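Local coordinates for protein Zn-dependent hydrolase of metallo-beta-lactamase superfamily TM0207 (Thermotoga maritima, PDB 1VJN) that is probably a zinc-dependent hydrolase of the metallo-beta-lactamase superfamily, with a metallo-hydrolase/oxidoreductase fold, at residues E28-P36 and V48-S56. Numbering follows the deposited sequence.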
loop_
_atom_site.group_PDB
_atom_site.type_symbol
_atom_site.label_atom_id
_atom_site.label_comp_id
_atom_site.label_asym_id
_atom_site.label_seq_id
_atom_site.Cartn_x
_atom_site.Cartn_y
_atom_site.Cartn_z
ATOM N N GLU A 28 -14.915 7.286 -3.670
ATOM C CA GLU A 28 -15.519 8.273 -4.580
ATOM C C GLU A 28 -16.217 7.633 -5.782
ATOM O O GLU A 28 -16.257 8.245 -6.841
ATOM C CB GLU A 28 -14.461 9.258 -5.115
ATOM C CG GLU A 28 -13.474 9.802 -4.088
ATOM C CD GLU A 28 -14.071 10.891 -3.222
ATOM O OE1 GLU A 28 -15.175 11.399 -3.545
ATOM O OE2 GLU A 28 -13.425 11.231 -2.208
ATOM N N GLY A 29 -16.764 6.425 -5.635
ATOM C CA GLY A 29 -17.296 5.666 -6.780
ATOM C C GLY A 29 -16.215 5.334 -7.819
ATOM O O GLY A 29 -16.519 5.170 -8.992
ATOM N N LYS A 30 -14.942 5.283 -7.404
ATOM C CA LYS A 30 -13.853 4.930 -8.300
ATOM C C LYS A 30 -13.060 3.802 -7.679
ATOM O O LYS A 30 -13.147 3.583 -6.495
ATOM C CB LYS A 30 -12.923 6.119 -8.549
ATOM C CG LYS A 30 -13.604 7.326 -9.218
ATOM C CD LYS A 30 -14.298 6.948 -10.556
ATOM C CE LYS A 30 -15.111 8.118 -11.166
ATOM N NZ LYS A 30 -16.475 7.682 -11.614
ATOM N N THR A 31 -12.268 3.131 -8.499
ATOM C CA THR A 31 -11.463 2.013 -8.094
ATOM C C THR A 31 -10.058 2.190 -8.547
ATOM O O THR A 31 -9.784 2.451 -9.709
ATOM C CB THR A 31 -12.057 0.707 -8.714
ATOM O OG1 THR A 31 -13.315 0.435 -8.113
ATOM C CG2 THR A 31 -11.220 -0.509 -8.375
ATOM N N ILE A 32 -9.140 2.044 -7.604
ATOM C CA ILE A 32 -7.705 2.077 -7.893
ATOM C C ILE A 32 -7.141 0.686 -7.625
ATOM O O ILE A 32 -7.467 0.080 -6.601
ATOM C CB ILE A 32 -7.029 3.076 -6.972
ATOM C CG1 ILE A 32 -7.574 4.487 -7.233
ATOM C CG2 ILE A 32 -5.568 3.056 -7.177
ATOM C CD1 ILE A 32 -7.546 5.382 -6.045
ATOM N N VAL A 33 -6.350 0.164 -8.548
ATOM C CA VAL A 33 -5.632 -1.086 -8.338
ATOM C C VAL A 33 -4.115 -0.819 -8.313
ATOM O O VAL A 33 -3.549 -0.192 -9.222
ATOM C CB VAL A 33 -6.012 -2.167 -9.370
ATOM C CG1 VAL A 33 -5.234 -3.509 -9.076
ATOM C CG2 VAL A 33 -7.506 -2.426 -9.350
ATOM N N THR A 34 -3.466 -1.218 -7.232
ATOM C CA THR A 34 -2.019 -1.104 -7.124
ATOM C C THR A 34 -1.354 -2.381 -7.538
ATOM O O THR A 34 -1.856 -3.432 -7.237
ATOM C CB THR A 34 -1.583 -0.844 -5.711
ATOM O OG1 THR A 34 -1.965 -1.952 -4.881
ATOM C CG2 THR A 34 -2.351 0.352 -5.169
ATOM N N ASP A 35 -0.218 -2.268 -8.220
ATOM C CA ASP A 35 0.700 -3.369 -8.447
ATOM C C ASP A 35 0.039 -4.723 -8.766
ATOM O O ASP A 35 0.233 -5.696 -8.011
ATOM C CB ASP A 35 1.578 -3.541 -7.216
ATOM C CG ASP A 35 2.598 -2.409 -7.020
ATOM O OD1 ASP A 35 2.576 -1.395 -7.732
ATOM O OD2 ASP A 35 3.494 -2.468 -6.152
ATOM N N PRO A 36 -0.736 -4.821 -9.852
ATOM C CA PRO A 36 -1.367 -6.095 -10.194
ATOM C C PRO A 36 -0.323 -7.090 -10.699
ATOM O O PRO A 36 0.762 -6.682 -11.071
ATOM C CB PRO A 36 -2.400 -5.714 -11.277
ATOM C CG PRO A 36 -1.963 -4.407 -11.823
ATOM C CD PRO A 36 -1.038 -3.773 -10.842
ATOM N N VAL A 48 -11.326 -7.554 -11.351
ATOM C CA VAL A 48 -11.790 -6.214 -10.924
ATOM C C VAL A 48 -11.728 -5.147 -12.038
ATOM O O VAL A 48 -10.824 -5.193 -12.874
ATOM C CB VAL A 48 -11.004 -5.794 -9.644
ATOM C CG1 VAL A 48 -10.679 -4.288 -9.599
ATOM C CG2 VAL A 48 -11.774 -6.243 -8.380
ATOM N N THR A 49 -12.700 -4.213 -12.018
ATOM C CA THR A 49 -12.817 -3.094 -12.969
ATOM C C THR A 49 -12.234 -1.758 -12.438
ATOM O O THR A 49 -12.793 -1.118 -11.549
ATOM C CB THR A 49 -14.293 -2.858 -13.362
ATOM O OG1 THR A 49 -14.752 -3.897 -14.235
ATOM C CG2 THR A 49 -14.448 -1.609 -14.225
ATOM N N ALA A 50 -11.144 -1.295 -13.035
ATOM C CA ALA A 50 -10.415 -0.202 -12.468
ATOM C C ALA A 50 -10.544 1.085 -13.284
ATOM O O ALA A 50 -10.633 1.042 -14.497
ATOM C CB ALA A 50 -8.960 -0.619 -12.355
ATOM N N ASP A 51 -10.476 2.224 -12.579
ATOM C CA ASP A 51 -10.284 3.574 -13.137
ATOM C C ASP A 51 -8.802 3.972 -13.212
ATOM O O ASP A 51 -8.363 4.706 -14.101
ATOM C CB ASP A 51 -11.009 4.566 -12.235
ATOM C CG ASP A 51 -12.486 4.237 -12.116
ATOM O OD1 ASP A 51 -13.162 4.352 -13.146
ATOM O OD2 ASP A 51 -13.037 3.801 -11.081
ATOM N N VAL A 52 -8.074 3.539 -12.213
ATOM C CA VAL A 52 -6.651 3.772 -12.137
ATOM C C VAL A 52 -5.917 2.480 -11.782
ATOM O O VAL A 52 -6.376 1.652 -10.952
ATOM C CB VAL A 52 -6.300 4.867 -11.099
ATOM C CG1 VAL A 52 -4.739 5.156 -11.078
ATOM C CG2 VAL A 52 -7.102 6.094 -11.371
ATOM N N VAL A 53 -4.762 2.318 -12.422
ATOM C CA VAL A 53 -3.804 1.318 -12.008
ATOM C C VAL A 53 -2.498 2.024 -11.698
ATOM O O VAL A 53 -1.973 2.767 -12.540
ATOM C CB VAL A 53 -3.576 0.236 -13.096
ATOM C CG1 VAL A 53 -2.445 -0.689 -12.710
ATOM C CG2 VAL A 53 -4.828 -0.567 -13.341
ATOM N N THR A 54 -1.953 1.806 -10.501
ATOM C CA THR A 54 -0.579 2.280 -10.239
ATOM C C THR A 54 0.475 1.157 -10.163
ATOM O O THR A 54 0.168 0.037 -9.767
ATOM C CB THR A 54 -0.542 3.036 -8.939
ATOM O OG1 THR A 54 -0.923 2.158 -7.877
ATOM C CG2 THR A 54 -1.549 4.241 -8.914
ATOM N N GLU A 55 1.732 1.494 -10.491
ATOM C CA GLU A 55 2.831 0.543 -10.481
ATOM C C GLU A 55 4.005 1.157 -9.770
ATOM O O GLU A 55 4.582 2.104 -10.270
ATOM C CB GLU A 55 3.305 0.221 -11.920
ATOM C CG GLU A 55 2.255 -0.301 -12.897
ATOM C CD GLU A 55 1.915 -1.769 -12.757
ATOM O OE1 GLU A 55 2.436 -2.480 -11.835
ATOM O OE2 GLU A 55 1.111 -2.203 -13.617
ATOM N N SER A 56 4.396 0.571 -8.662
ATOM C CA SER A 56 5.546 0.979 -7.904
ATOM C C SER A 56 6.889 0.808 -8.616
ATOM O O SER A 56 7.834 1.548 -8.314
ATOM C CB SER A 56 5.538 0.258 -6.557
ATOM O OG SER A 56 5.755 -1.102 -6.735
HETATM O O HOH W 1 1.389 1.011 -6.609
#
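V33 and V53 form the middle pair of two parallel strands, 30-34 and 52-54, which show how side chains can finish what backbone pairing begins. V33 N donates to V52 O and V33 O accepts from T54 N; D35 N then reaches T54 O at 2.8 Å. At the start, T31 O takes two donors, D51 N and V52 N.

Aspartates serve both ends. D51 OD2 receives T31 N at 2.8 Å through its anti lone pair, and the K30 side chain crosses that of D51 at about a right angle, its CD 3.4 Å from D51 OD2. At the other end D35 turns its carboxylate to S56 as a two-pronged acceptor: OD1 takes S56 N (2.8 Å, 168° at the hydrogen) and OD2 takes S56 OG (2.7 Å), both on the syn side, each somewhat out of the carboxylate plane. The S56 hydroxyl gets there by sitting between its own backbone N and carbonyl carbon (chi1 68°). A water joins D35 OD1 to T54 OG1.

Apolar contacts split between the faces. I32 and V52 run side by side on one, CG1 to CB; on the other, V33 CG2 meets V48 CG1 at 3.7 Å and A50 CB, while P36 CG touches V53 CG1.

Strand 22-27 flanks 30-34, and 73-75 flanks 52-54. The face of I32, V52 and T54 packs on strands 86-95 and 105-113 of the second sheet, consistent with the family's sandwich; V53 meets F72.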